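Local coordinates for TonB-dependent siderophore receptor (PDB 5NEC), which probably takes up iron-loaded siderophores across the outer membrane of Pseudomonas aeruginosa, drawing on energy delivered by TonB, at residues 167-172 and 722-727; 657-662 and 677-682; 681-686 and 700-705. All blocks are in the same frame, centred on the assembly; numbering follows the deposited sequence.

Contact 1: 167-172 and 722-727; sequences GSDQTR and GRTILF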
loop_
_atom_site.group_PDB
_atom_site.type_symbol
_atom_site.label_atom_id
_atom_site.label_comp_id
_atom_site.label_asym_id
_atom_site.label_seq_id
_atom_site.Cartn_x
_atom_site.Cartn_y
_atom_site.Cartn_z
ATOM N N GLY A 167 -19.987 -7.679 -10.616
ATOM C CA GLY A 167 -19.250 -8.890 -10.235
ATOM C C GLY A 167 -20.079 -10.045 -9.701
ATOM O O GLY A 167 -21.196 -9.869 -9.223
ATOM N N SER A 168 -19.490 -11.235 -9.763
ATOM C CA SER A 168 -20.060 -12.461 -9.162
ATOM C C SER A 168 -20.088 -12.443 -7.627
ATOM O O SER A 168 -20.826 -13.209 -7.018
ATOM C CB SER A 168 -19.293 -13.686 -9.640
ATOM O OG SER A 168 -17.932 -13.574 -9.280
ATOM N N ASP A 169 -19.281 -11.566 -7.033
ATOM C CA ASP A 169 -19.301 -11.238 -5.603
ATOM C C ASP A 169 -20.224 -10.059 -5.245
ATOM O O ASP A 169 -20.074 -9.457 -4.190
ATOM C CB ASP A 169 -17.858 -10.936 -5.138
ATOM C CG ASP A 169 -17.223 -9.718 -5.858
ATOM O OD1 ASP A 169 -17.857 -9.114 -6.752
ATOM O OD2 ASP A 169 -16.073 -9.381 -5.527
ATOM N N GLN A 170 -21.172 -9.747 -6.119
ATOM C CA GLN A 170 -22.066 -8.589 -5.988
ATOM C C GLN A 170 -21.364 -7.210 -6.093
ATOM O O GLN A 170 -21.912 -6.211 -5.658
ATOM C CB GLN A 170 -22.941 -8.688 -4.714
ATOM C CG GLN A 170 -24.275 -7.950 -4.874
ATOM C CD GLN A 170 -25.258 -8.117 -3.720
ATOM O OE1 GLN A 170 -25.683 -9.213 -3.392
ATOM N NE2 GLN A 170 -25.688 -6.999 -3.162
ATOM N N THR A 171 -20.174 -7.138 -6.687
ATOM C CA THR A 171 -19.518 -5.840 -6.926
ATOM C C THR A 171 -20.431 -4.944 -7.782
ATOM O O THR A 171 -20.935 -5.383 -8.812
ATOM C CB THR A 171 -18.151 -5.989 -7.648
ATOM O OG1 THR A 171 -17.228 -6.663 -6.793
ATOM C CG2 THR A 171 -17.543 -4.627 -8.034
ATOM N N ARG A 172 -20.669 -3.723 -7.318
ATOM C CA ARG A 172 -21.317 -2.694 -8.092
ATOM C C ARG A 172 -20.470 -1.450 -7.901
ATOM O O ARG A 172 -20.537 -0.794 -6.860
ATOM C CB ARG A 172 -22.742 -2.459 -7.592
ATOM C CG ARG A 172 -23.677 -3.656 -7.727
ATOM C CD ARG A 172 -25.135 -3.212 -7.465
ATOM N NE ARG A 172 -26.100 -4.329 -7.486
ATOM C CZ ARG A 172 -26.811 -4.803 -6.447
ATOM N NH1 ARG A 172 -26.743 -4.264 -5.230
ATOM N NH2 ARG A 172 -27.631 -5.843 -6.621
ATOM N N GLY A 722 -11.996 -15.496 -2.796
ATOM C CA GLY A 722 -12.043 -16.650 -3.713
ATOM C C GLY A 722 -12.174 -16.200 -5.167
ATOM O O GLY A 722 -11.953 -15.036 -5.474
ATOM N N ARG A 723 -12.541 -17.131 -6.054
ATOM C CA ARG A 723 -12.801 -16.821 -7.452
ATOM C C ARG A 723 -13.849 -15.714 -7.589
ATOM O O ARG A 723 -14.920 -15.768 -6.988
ATOM C CB ARG A 723 -13.234 -18.057 -8.268
ATOM C CG ARG A 723 -13.591 -17.712 -9.708
ATOM C CD ARG A 723 -13.570 -18.893 -10.658
ATOM N NE ARG A 723 -14.415 -19.987 -10.179
ATOM C CZ ARG A 723 -14.028 -21.255 -9.978
ATOM N NH1 ARG A 723 -12.785 -21.677 -10.236
ATOM N NH2 ARG A 723 -14.907 -22.141 -9.509
ATOM N N THR A 724 -13.511 -14.721 -8.402
ATOM C CA THR A 724 -14.352 -13.566 -8.627
ATOM C C THR A 724 -14.333 -13.239 -10.124
ATOM O O THR A 724 -13.269 -13.166 -10.743
ATOM C CB THR A 724 -13.848 -12.394 -7.781
ATOM O OG1 THR A 724 -13.839 -12.799 -6.405
ATOM C CG2 THR A 724 -14.733 -11.170 -7.940
ATOM N N ILE A 725 -15.524 -13.049 -10.687
ATOM C CA ILE A 725 -15.702 -12.724 -12.106
ATOM C C ILE A 725 -16.234 -11.291 -12.181
ATOM O O ILE A 725 -17.247 -10.982 -11.557
ATOM C CB ILE A 725 -16.655 -13.740 -12.787
ATOM C CG1 ILE A 725 -16.064 -15.160 -12.651
ATOM C CG2 ILE A 725 -16.872 -13.389 -14.261
ATOM C CD1 ILE A 725 -16.949 -16.289 -13.105
ATOM N N LEU A 726 -15.537 -10.418 -12.910
ATOM C CA LEU A 726 -15.935 -8.999 -13.038
ATOM C C LEU A 726 -16.159 -8.660 -14.515
ATOM O O LEU A 726 -15.328 -8.998 -15.359
ATOM C CB LEU A 726 -14.858 -8.076 -12.441
ATOM C CG LEU A 726 -14.423 -8.305 -10.978
ATOM C CD1 LEU A 726 -13.174 -7.493 -10.646
ATOM C CD2 LEU A 726 -15.549 -7.998 -9.996
ATOM N N PHE A 727 -17.289 -8.028 -14.823
ATOM C CA PHE A 727 -17.564 -7.494 -16.154
ATOM C C PHE A 727 -17.602 -5.982 -16.069
ATOM O O PHE A 727 -18.385 -5.437 -15.305
ATOM C CB PHE A 727 -18.907 -7.995 -16.711
ATOM C CG PHE A 727 -19.065 -7.759 -18.201
ATOM C CD1 PHE A 727 -18.614 -8.706 -19.139
ATOM C CD2 PHE A 727 -19.662 -6.584 -18.686
ATOM C CE1 PHE A 727 -18.757 -8.477 -20.515
ATOM C CE2 PHE A 727 -19.805 -6.360 -20.063
ATOM C CZ PHE A 727 -19.350 -7.306 -20.979
HETATM O O HOH W 1 -14.713 -11.298 -4.149
#

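Contact 2: 657-662 and 677-682; sequences GGAFYV and DYWRYD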
loop_
_atom_site.group_PDB
_atom_site.type_symbol
_atom_site.label_atom_id
_atom_site.label_comp_id
_atom_site.label_asym_id
_atom_site.label_seq_id
_atom_site.Cartn_x
_atom_site.Cartn_y
_atom_site.Cartn_z
ATOM N N GLY A 657 -3.402 -12.575 -18.702
ATOM C CA GLY A 657 -3.468 -13.247 -17.429
ATOM C C GLY A 657 -2.327 -12.907 -16.507
ATOM O O GLY A 657 -1.431 -12.141 -16.863
ATOM N N GLY A 658 -2.386 -13.471 -15.307
ATOM C CA GLY A 658 -1.309 -13.354 -14.364
ATOM C C GLY A 658 -1.125 -14.618 -13.565
ATOM O O GLY A 658 -2.084 -15.332 -13.313
ATOM N N ALA A 659 0.120 -14.885 -13.191
ATOM C CA ALA A 659 0.464 -15.953 -12.270
ATOM C C ALA A 659 1.249 -15.315 -11.132
ATOM O O ALA A 659 2.209 -14.573 -11.371
ATOM C CB ALA A 659 1.303 -17.006 -12.964
ATOM N N PHE A 660 0.837 -15.599 -9.895
ATOM C CA PHE A 660 1.465 -14.999 -8.726
ATOM C C PHE A 660 1.813 -16.098 -7.742
ATOM O O PHE A 660 0.947 -16.874 -7.373
ATOM C CB PHE A 660 0.517 -13.977 -8.088
ATOM C CG PHE A 660 -0.045 -12.982 -9.068
ATOM C CD1 PHE A 660 0.677 -11.858 -9.422
ATOM C CD2 PHE A 660 -1.287 -13.192 -9.663
ATOM C CE1 PHE A 660 0.167 -10.945 -10.339
ATOM C CE2 PHE A 660 -1.798 -12.291 -10.582
ATOM C CZ PHE A 660 -1.067 -11.167 -10.927
ATOM N N TYR A 661 3.077 -16.172 -7.339
ATOM C CA TYR A 661 3.499 -17.073 -6.268
ATOM C C TYR A 661 3.967 -16.265 -5.043
ATOM O O TYR A 661 4.667 -15.255 -5.177
ATOM C CB TYR A 661 4.592 -18.037 -6.761
ATOM C CG TYR A 661 5.168 -18.899 -5.664
ATOM C CD1 TYR A 661 4.518 -20.061 -5.251
ATOM C CD2 TYR A 661 6.355 -18.536 -5.010
ATOM C CE1 TYR A 661 5.033 -20.845 -4.241
ATOM C CE2 TYR A 661 6.881 -19.318 -3.997
ATOM C CZ TYR A 661 6.212 -20.475 -3.624
ATOM O OH TYR A 661 6.708 -21.254 -2.615
ATOM N N VAL A 662 3.554 -16.702 -3.858
ATOM C CA VAL A 662 4.083 -16.169 -2.598
ATOM C C VAL A 662 4.437 -17.365 -1.712
ATOM O O VAL A 662 3.601 -18.215 -1.480
ATOM C CB VAL A 662 3.074 -15.240 -1.866
ATOM C CG1 VAL A 662 3.627 -14.790 -0.525
ATOM C CG2 VAL A 662 2.732 -14.029 -2.709
ATOM N N ASP A 677 2.507 -21.155 1.561
ATOM C CA ASP A 677 2.713 -20.660 0.213
ATOM C C ASP A 677 1.529 -20.991 -0.691
ATOM O O ASP A 677 0.737 -21.887 -0.363
ATOM C CB ASP A 677 4.033 -21.202 -0.380
ATOM C CG ASP A 677 4.004 -22.706 -0.702
ATOM O OD1 ASP A 677 3.287 -23.471 -0.045
ATOM O OD2 ASP A 677 4.739 -23.131 -1.620
ATOM N N TYR A 678 1.404 -20.269 -1.812
ATOM C CA TYR A 678 0.319 -20.498 -2.772
ATOM C C TYR A 678 0.654 -19.938 -4.150
ATOM O O TYR A 678 1.493 -19.033 -4.292
ATOM C CB TYR A 678 -0.989 -19.860 -2.291
ATOM C CG TYR A 678 -0.911 -18.345 -2.236
ATOM C CD1 TYR A 678 -0.372 -17.699 -1.128
ATOM C CD2 TYR A 678 -1.330 -17.554 -3.318
ATOM C CE1 TYR A 678 -0.281 -16.318 -1.077
ATOM C CE2 TYR A 678 -1.233 -16.180 -3.277
ATOM C CZ TYR A 678 -0.705 -15.569 -2.156
ATOM O OH TYR A 678 -0.615 -14.203 -2.102
ATOM N N TRP A 679 -0.037 -20.494 -5.142
ATOM C CA TRP A 679 -0.076 -20.015 -6.512
ATOM C C TRP A 679 -1.464 -19.452 -6.739
ATOM O O TRP A 679 -2.453 -20.067 -6.349
ATOM C CB TRP A 679 0.162 -21.176 -7.498
ATOM C CG TRP A 679 1.602 -21.468 -7.713
ATOM C CD1 TRP A 679 2.348 -22.442 -7.111
ATOM C CD2 TRP A 679 2.492 -20.758 -8.588
ATOM N NE1 TRP A 679 3.651 -22.382 -7.561
ATOM C CE2 TRP A 679 3.766 -21.353 -8.464
ATOM C CE3 TRP A 679 2.339 -19.661 -9.450
ATOM C CZ2 TRP A 679 4.875 -20.905 -9.179
ATOM C CZ3 TRP A 679 3.441 -19.214 -10.164
ATOM C CH2 TRP A 679 4.698 -19.842 -10.023
ATOM N N ARG A 680 -1.545 -18.284 -7.362
ATOM C CA ARG A 680 -2.821 -17.721 -7.797
ATOM C C ARG A 680 -2.717 -17.387 -9.274
ATOM O O ARG A 680 -1.691 -16.868 -9.719
ATOM C CB ARG A 680 -3.142 -16.463 -6.995
ATOM C CG ARG A 680 -4.273 -15.625 -7.576
ATOM C CD ARG A 680 -4.471 -14.327 -6.828
ATOM N NE ARG A 680 -5.357 -13.442 -7.575
ATOM C CZ ARG A 680 -5.876 -12.295 -7.130
ATOM N NH1 ARG A 680 -5.636 -11.837 -5.907
ATOM N NH2 ARG A 680 -6.663 -11.586 -7.927
ATOM N N TYR A 681 -3.785 -17.659 -10.019
ATOM C CA TYR A 681 -3.833 -17.299 -11.440
ATOM C C TYR A 681 -5.034 -16.409 -11.718
ATOM O O TYR A 681 -6.092 -16.622 -11.147
ATOM C CB TYR A 681 -3.839 -18.549 -12.337
ATOM C CG TYR A 681 -2.621 -19.440 -12.151
ATOM C CD1 TYR A 681 -2.619 -20.448 -11.185
ATOM C CD2 TYR A 681 -1.471 -19.284 -12.936
ATOM C CE1 TYR A 681 -1.520 -21.270 -10.992
ATOM C CE2 TYR A 681 -0.360 -20.104 -12.756
ATOM C CZ TYR A 681 -0.399 -21.096 -11.769
ATOM O OH TYR A 681 0.677 -21.939 -11.556
ATOM N N ASP A 682 -4.838 -15.400 -12.567
ATOM C CA ASP A 682 -5.882 -14.468 -13.000
ATOM C C ASP A 682 -6.005 -14.483 -14.527
ATOM O O ASP A 682 -5.020 -14.730 -15.211
ATOM C CB ASP A 682 -5.498 -13.054 -12.577
ATOM C CG ASP A 682 -5.554 -12.831 -11.064
ATOM O OD1 ASP A 682 -6.062 -13.697 -10.302
ATOM O OD2 ASP A 682 -5.100 -11.756 -10.622
#

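Contact 3: 681-686 and 700-705; sequences YDAMAS and QNVFDK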
loop_
_atom_site.group_PDB
_atom_site.type_symbol
_atom_site.label_atom_id
_atom_site.label_comp_id
_atom_site.label_asym_id
_atom_site.label_seq_id
_atom_site.Cartn_x
_atom_site.Cartn_y
_atom_site.Cartn_z
ATOM N N TYR A 681 -3.785 -17.659 -10.019
ATOM C CA TYR A 681 -3.833 -17.299 -11.440
ATOM C C TYR A 681 -5.034 -16.409 -11.718
ATOM O O TYR A 681 -6.092 -16.622 -11.147
ATOM C CB TYR A 681 -3.839 -18.549 -12.337
ATOM C CG TYR A 681 -2.621 -19.440 -12.151
ATOM C CD1 TYR A 681 -2.619 -20.448 -11.185
ATOM C CD2 TYR A 681 -1.471 -19.284 -12.936
ATOM C CE1 TYR A 681 -1.520 -21.270 -10.992
ATOM C CE2 TYR A 681 -0.360 -20.104 -12.756
ATOM C CZ TYR A 681 -0.399 -21.096 -11.769
ATOM O OH TYR A 681 0.677 -21.939 -11.556
ATOM N N ASP A 682 -4.838 -15.400 -12.567
ATOM C CA ASP A 682 -5.882 -14.468 -13.000
ATOM C C ASP A 682 -6.005 -14.483 -14.527
ATOM O O ASP A 682 -5.020 -14.730 -15.211
ATOM C CB ASP A 682 -5.498 -13.054 -12.577
ATOM C CG ASP A 682 -5.554 -12.831 -11.064
ATOM O OD1 ASP A 682 -6.062 -13.697 -10.302
ATOM O OD2 ASP A 682 -5.100 -11.756 -10.622
ATOM N N ALA A 683 -7.191 -14.199 -15.060
ATOM C CA ALA A 683 -7.406 -14.118 -16.518
ATOM C C ALA A 683 -8.150 -12.841 -16.862
ATOM O O ALA A 683 -8.936 -12.370 -16.046
ATOM C CB ALA A 683 -8.194 -15.327 -17.012
ATOM N N MET A 684 -7.902 -12.287 -18.055
ATOM C CA MET A 684 -8.710 -11.181 -18.590
ATOM C C MET A 684 -8.887 -11.222 -20.106
ATOM O O MET A 684 -8.064 -11.769 -20.837
ATOM C CB MET A 684 -8.151 -9.799 -18.175
ATOM C CG MET A 684 -6.985 -9.232 -18.993
ATOM S SD MET A 684 -7.356 -8.335 -20.537
ATOM C CE MET A 684 -8.057 -6.833 -19.896
ATOM N N ALA A 685 -9.962 -10.585 -20.559
ATOM C CA ALA A 685 -10.213 -10.358 -21.962
ATOM C C ALA A 685 -10.883 -9.006 -22.097
ATOM O O ALA A 685 -11.707 -8.645 -21.251
ATOM C CB ALA A 685 -11.115 -11.452 -22.496
ATOM N N SER A 686 -10.526 -8.257 -23.141
ATOM C CA SER A 686 -11.194 -6.987 -23.460
ATOM C C SER A 686 -11.505 -6.858 -24.944
ATOM O O SER A 686 -10.789 -7.401 -25.790
ATOM C CB SER A 686 -10.358 -5.780 -23.026
ATOM O OG SER A 686 -9.056 -5.848 -23.552
ATOM N N GLN A 700 -10.575 -13.363 -11.362
ATOM C CA GLN A 700 -9.577 -13.277 -10.304
ATOM C C GLN A 700 -9.596 -14.601 -9.572
ATOM O O GLN A 700 -10.672 -15.061 -9.190
ATOM C CB GLN A 700 -9.900 -12.156 -9.301
ATOM C CG GLN A 700 -10.316 -10.818 -9.894
ATOM C CD GLN A 700 -9.214 -10.098 -10.650
ATOM O OE1 GLN A 700 -8.170 -10.670 -10.989
ATOM N NE2 GLN A 700 -9.448 -8.822 -10.925
ATOM N N ASN A 701 -8.408 -15.179 -9.360
ATOM C CA ASN A 701 -8.252 -16.440 -8.653
ATOM C C ASN A 701 -9.019 -17.506 -9.438
ATOM O O ASN A 701 -10.056 -17.992 -9.014
ATOM C CB ASN A 701 -8.729 -16.295 -7.212
ATOM C CG ASN A 701 -8.280 -17.424 -6.320
ATOM O OD1 ASN A 701 -7.709 -18.416 -6.772
ATOM N ND2 ASN A 701 -8.554 -17.279 -5.022
ATOM N N VAL A 702 -8.478 -17.839 -10.607
ATOM C CA VAL A 702 -9.148 -18.679 -11.597
ATOM C C VAL A 702 -9.464 -20.058 -11.031
ATOM O O VAL A 702 -10.545 -20.577 -11.271
ATOM C CB VAL A 702 -8.331 -18.807 -12.903
ATOM C CG1 VAL A 702 -8.948 -19.840 -13.852
ATOM C CG2 VAL A 702 -8.238 -17.465 -13.612
ATOM N N PHE A 703 -8.545 -20.624 -10.258
ATOM C CA PHE A 703 -8.727 -21.955 -9.676
ATOM C C PHE A 703 -9.355 -21.959 -8.260
ATOM O O PHE A 703 -9.419 -22.998 -7.615
ATOM C CB PHE A 703 -7.388 -22.716 -9.754
ATOM C CG PHE A 703 -6.898 -22.902 -11.175
ATOM C CD1 PHE A 703 -7.495 -23.849 -12.010
ATOM C CD2 PHE A 703 -5.888 -22.100 -11.703
ATOM C CE1 PHE A 703 -7.069 -24.013 -13.326
ATOM C CE2 PHE A 703 -5.465 -22.252 -13.018
ATOM C CZ PHE A 703 -6.061 -23.210 -13.833
ATOM N N ASP A 704 -9.859 -20.816 -7.798
ATOM C CA ASP A 704 -10.530 -20.714 -6.496
ATOM C C ASP A 704 -9.644 -21.227 -5.354
ATOM O O ASP A 704 -10.107 -21.904 -4.448
ATOM C CB ASP A 704 -11.873 -21.465 -6.554
ATOM C CG ASP A 704 -12.926 -20.927 -5.575
ATOM O OD1 ASP A 704 -12.820 -19.779 -5.077
ATOM O OD2 ASP A 704 -13.900 -21.678 -5.322
ATOM N N LYS A 705 -8.360 -20.896 -5.409
ATOM C CA LYS A 705 -7.423 -21.280 -4.368
ATOM C C LYS A 705 -7.799 -20.584 -3.069
ATOM O O LYS A 705 -8.050 -19.376 -3.059
ATOM C CB LYS A 705 -6.005 -20.895 -4.784
ATOM C CG LYS A 705 -4.919 -21.136 -3.750
ATOM C CD LYS A 705 -4.722 -22.611 -3.439
ATOM C CE LYS A 705 -3.567 -22.781 -2.470
ATOM N NZ LYS A 705 -2.988 -24.153 -2.519
HETATM O O HOH W 2 -6.050 -19.427 -8.944
HETATM O O HOH W 3 -7.916 -10.647 -13.970
#

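Contact 1: 167-172 and 722-727
The carboxylate of D169 is the flat group here, and its OD2 presses on the methyl CG2 of T724 at 3.3 Å. T171 N and T171 OG1 reach the other oxygen, OD1, from the same face of its plane: the hydroxyl lies on the syn side, while the backbone N comes from well above the plane and makes an Asx turn. A water donates to D169 OD2 and is hydrogen-bonded to T724 OG1, bridging the two polar ends. Next to it along the turn, S168 grips I725 twice. With OG tucked between its own backbone N and carbonyl carbon (chi1 59°), the serine accepts from I725 N at 2.8 Å, nearly straight at 168°. S168 N in turn donates to I725 O at 2.9 Å. G167 pairs with L726 as an antiparallel non-hydrogen-bonded pair, and L726 CD2 packs 3.8 Å from G167 CA before meeting the T171 side chain at about a right angle. Chemically, a serine hydroxyl supplies the acceptor for I725 N where strand 159-167 bends into its type I turn, so pairing between the first and last barrel strands continues into the turn.

Contact 2: 657-662 and 677-682
G658, F660 and V662 pair with D682, R680 and Y678 through two backbone hydrogen bonds each, and the antiparallel strands run at 170° with their axes 4.6 Å apart. Between these rungs, A659 and Y661 face Y681 and W679 in non-hydrogen-bonded pairs, and their side chains share one face, three aromatic rings with the methyl of A659 among them. The W679 indole is clasped from both sides: Y661 CB sits 3.5 Å from the centroid of its six-membered ring, directly over the face, while Y681 OH lies 3.4 Å above the plane on the opposite face, toward the rim. A659 CB meets the indole at its edge and also touches Y681 CE2 at 3.5 Å. Because Y661 CG stands anti to the backbone N (chi1 174°), its ring runs out along the strand, tilted obliquely to the indole, and its hydroxyl donates to the anti lone pair of D677 OD2 at 2.9 Å; ring and carboxylate planes are almost perpendicular. On the other face V662 and Y678 point the same way side by side, with V662 CG2 3.4 Å from Y678 OH. F660 turns its CE2 corner toward D682 OD2 at 3.3 Å, the two side chains crossing at about a right angle. The extended R680 chain delivers NE in the guanidinium plane to the syn side of D682 OD1 at 2.8 Å, a salt bridge that orients the carboxylate. OD2 of D682 is bound by R75, within the plug region, so this face is turned to the barrel interior. Strand 639-650 pairs with 653-666 on its far side and lends S642 and W644 to the packing, while strand 693-700 flanks 674-688 and brings Q700 against R680.

Contact 3: 681-686 and 700-705
V702 carries its side chain onto the middle of strand 674-688, at Y681 to A683. Its CB lies 3.6 Å from Y681 O, the carbonyl that accepts V702 N at 2.7 Å in a nearly straight bond (170°). From CB the two methyls part. CG1 is anti to the backbone N (chi1 172°) and rests 4.2 Å above the plane of the F703 ring, over its centre. CG2, beside the backbone N, leans back to the strand, near Y681 O and A683 N, and ends against A683 CB at 4.0 Å. The F703 ring completes this apolar patch: Y681 CD1 approaches its edge, 3.7 Å from F703 CD2, with the planes close to perpendicular. One residue back, N701 N donates to the anti side of D682 OD1 at 2.9 Å. Since that oxygen also holds R680, and R75 binds the other one, these two arginines would be expected to favour the ionised form of this buried carboxylate. Q700 bends at its second torsion so that OE1 comes 3.3 Å from D682 OD2, a close approach of two acceptors and not a hydrogen bond, while its NE2 donates to T65 O in the plug region. A water ties Y681 N to N701 OD1 and F703 N. The N701 side chain closes the loop on itself, OD1 accepting from K705 N and ND2 donating to K705 O. The arrangement is a type I beta turn, N701 to D704, folded back on the edge of strand 674-688 where strand 693-700 gives way to a loop, a turn built into the wall of the TonB-dependent receptor barrel.

After the plug region, the chain enters the barrel with strand 159-167, and the turn at 167-172 is one end of contact 1. Its partner, 722-727, comes about 550 residues later, so this contact seals the barrel by joining the first strand to the last. Contacts 2 and 3 both fall within that long span. Contact 2 closes a hairpin from 657-662 to 677-682; contact 3 starts on the same strand, sharing Y681 and D682, and closes the next short loop at 700-705. The two follow one another without crossing. Contact 3 also touches contact 1, through R723 to V702 and T724 to Q700, linking consecutive strands to the seam.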